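Local coordinates for protein phosphatidylserine synthase (Haemophilus influenzae, PDB 3HSI) that is an enzyme of the phospholipase D superfamily, with two regions related to that family, at residues 145-149 / 150-154. Residues are numbered along the deposited sequence; the frame is centred on the assembly and turned at random.
Sequences GFVFD and DTVLY
Phe148 and Thr151 close a beta hairpin with a two-residue loop, a compact example of how backbone bonds set the register and side chains then sort onto two faces. Thr151 N reaches Phe148 O at 2.8 Å, coming from above the carbonyl plane, 40° out of it, whereas in the return bond, 2.9 Å, Phe148 N lies in the plane of the Thr151 carbonyl. A second hydrogen-bonded pair follows: Leu153 N gives a nearly straight bond to Phe146 O, 2.8 Å long, and Phe146 N answers to Leu153 O with its donor tilted from the carbonyl plane. Between these pairs, Val147 CA directs its C-H at Thr151 O, and Val152 CA does the same to Phe146 O. The connection is a type II' turn with Asp149 at a positive phi of 52°; the Asp149 carboxylate turns outward to accept from the backbone N atoms of Lys50 and Lys51.

The hairpin falls within the phospholipase D active site motif and forms part of a mixed sheet, flanked by strands 52-56 and 171-179. Apolar contacts divide between its faces. On the one that meets helix 35-48, Leu153 CB lies at the edge of the Phe148 ring, 4.2 Å from CE1, and also touches Phe146 CB. Leu153 holds CG anti to the backbone N (chi1 -171°), and of its two branches CD2 comes to 4.2 Å from Phe146 CD2. On the other face Val147 CG2 meets Val152 CG2 at 4.1 Å, and helix 181-195 covers both valines. Beyond them, Tyr154 sets ring atom CD1 4.1 Å from Gly145 CA, while its hydroxyl hydrogen-bonds Asn393 OD1.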
loop_
_atom_site.group_PDB
_atom_site.type_symbol
_atom_site.label_atom_id
_atom_site.label_comp_id
_atom_site.label_asym_id
_atom_site.label_seq_id
_atom_site.Cartn_x
_atom_site.Cartn_y
_atom_site.Cartn_z
ATOM N N GLY C 145 17.739 11.639 -13.501
ATOM C CA GLY C 145 19.115 11.738 -13.959
ATOM C C GLY C 145 19.183 11.440 -15.435
ATOM O O GLY C 145 18.549 10.500 -15.908
ATOM N N PHE C 146 19.931 12.277 -16.157
ATOM C CA PHE C 146 20.291 12.060 -17.528
ATOM C C PHE C 146 21.810 12.079 -17.540
ATOM O O PHE C 146 22.433 12.963 -16.974
ATOM C CB PHE C 146 19.833 13.218 -18.424
ATOM C CG PHE C 146 18.369 13.519 -18.372
ATOM C CD1 PHE C 146 17.454 12.620 -17.838
ATOM C CD2 PHE C 146 17.900 14.710 -18.902
ATOM C CE1 PHE C 146 16.091 12.909 -17.808
ATOM C CE2 PHE C 146 16.544 15.008 -18.897
ATOM C CZ PHE C 146 15.627 14.091 -18.347
ATOM N N VAL C 147 22.419 11.103 -18.197
ATOM C CA VAL C 147 23.847 11.088 -18.305
ATOM C C VAL C 147 24.182 11.147 -19.775
ATOM O O VAL C 147 23.708 10.323 -20.548
ATOM C CB VAL C 147 24.451 9.825 -17.655
ATOM C CG1 VAL C 147 25.989 9.750 -17.889
ATOM C CG2 VAL C 147 24.077 9.747 -16.157
ATOM N N PHE C 148 24.987 12.140 -20.149
ATOM C CA PHE C 148 25.494 12.268 -21.514
ATOM C C PHE C 148 26.980 12.193 -21.379
ATOM O O PHE C 148 27.604 13.116 -20.847
ATOM C CB PHE C 148 25.097 13.614 -22.139
ATOM C CG PHE C 148 23.618 13.912 -22.048
ATOM C CD1 PHE C 148 23.096 14.573 -20.946
ATOM C CD2 PHE C 148 22.752 13.539 -23.070
ATOM C CE1 PHE C 148 21.754 14.852 -20.867
ATOM C CE2 PHE C 148 21.397 13.823 -22.999
ATOM C CZ PHE C 148 20.889 14.462 -21.902
ATOM N N ASP C 149 27.557 11.101 -21.863
ATOM C CA ASP C 149 28.971 10.856 -21.686
ATOM C C ASP C 149 29.314 10.997 -20.214
ATOM O O ASP C 149 28.828 10.174 -19.428
ATOM C CB ASP C 149 29.812 11.726 -22.636
ATOM C CG ASP C 149 29.612 11.329 -24.088
ATOM O OD1 ASP C 149 28.836 10.381 -24.337
ATOM O OD2 ASP C 149 30.219 11.960 -24.983
ATOM N N ASP C 150 30.095 12.025 -19.852
ATOM C CA ASP C 150 30.534 12.286 -18.477
ATOM C C ASP C 150 29.784 13.465 -17.794
ATOM O O ASP C 150 30.247 13.993 -16.764
ATOM C CB ASP C 150 32.040 12.570 -18.442
ATOM C CG ASP C 150 32.899 11.335 -18.707
ATOM O OD1 ASP C 150 32.449 10.183 -18.465
ATOM O OD2 ASP C 150 34.064 11.525 -19.149
ATOM N N THR C 151 28.626 13.858 -18.336
ATOM C CA THR C 151 27.837 14.950 -17.767
ATOM C C THR C 151 26.485 14.470 -17.199
ATOM O O THR C 151 25.721 13.776 -17.890
ATOM C CB THR C 151 27.673 16.088 -18.816
ATOM O OG1 THR C 151 28.982 16.485 -19.228
ATOM C CG2 THR C 151 26.983 17.309 -18.252
ATOM N N VAL C 152 26.207 14.813 -15.936
ATOM C CA VAL C 152 24.904 14.553 -15.347
ATOM C C VAL C 152 23.997 15.792 -15.436
ATOM O O VAL C 152 24.379 16.883 -15.009
ATOM C CB VAL C 152 25.000 14.061 -13.904
ATOM C CG1 VAL C 152 23.616 13.891 -13.309
ATOM C CG2 VAL C 152 25.729 12.721 -13.838
ATOM N N LEU C 153 22.798 15.612 -15.998
ATOM C CA LEU C 153 21.761 16.638 -15.924
ATOM C C LEU C 153 20.669 16.085 -15.014
ATOM O O LEU C 153 19.994 15.128 -15.365
ATOM C CB LEU C 153 21.234 16.981 -17.320
ATOM C CG LEU C 153 20.301 18.189 -17.475
ATOM C CD1 LEU C 153 20.941 19.494 -16.952
ATOM C CD2 LEU C 153 19.865 18.393 -18.947
ATOM N N TYR C 154 20.533 16.668 -13.834
ATOM C CA TYR C 154 19.621 16.138 -12.832
ATOM C C TYR C 154 18.420 17.066 -12.670
ATOM O O TYR C 154 18.586 18.279 -12.517
ATOM C CB TYR C 154 20.341 15.936 -11.496
ATOM C CG TYR C 154 19.548 15.099 -10.503
ATOM C CD1 TYR C 154 19.753 13.719 -10.399
ATOM C CD2 TYR C 154 18.569 15.693 -9.672
ATOM C CE1 TYR C 154 19.005 12.950 -9.497
ATOM C CE2 TYR C 154 17.830 14.943 -8.789
ATOM C CZ TYR C 154 18.051 13.568 -8.699
ATOM O OH TYR C 154 17.297 12.826 -7.818
#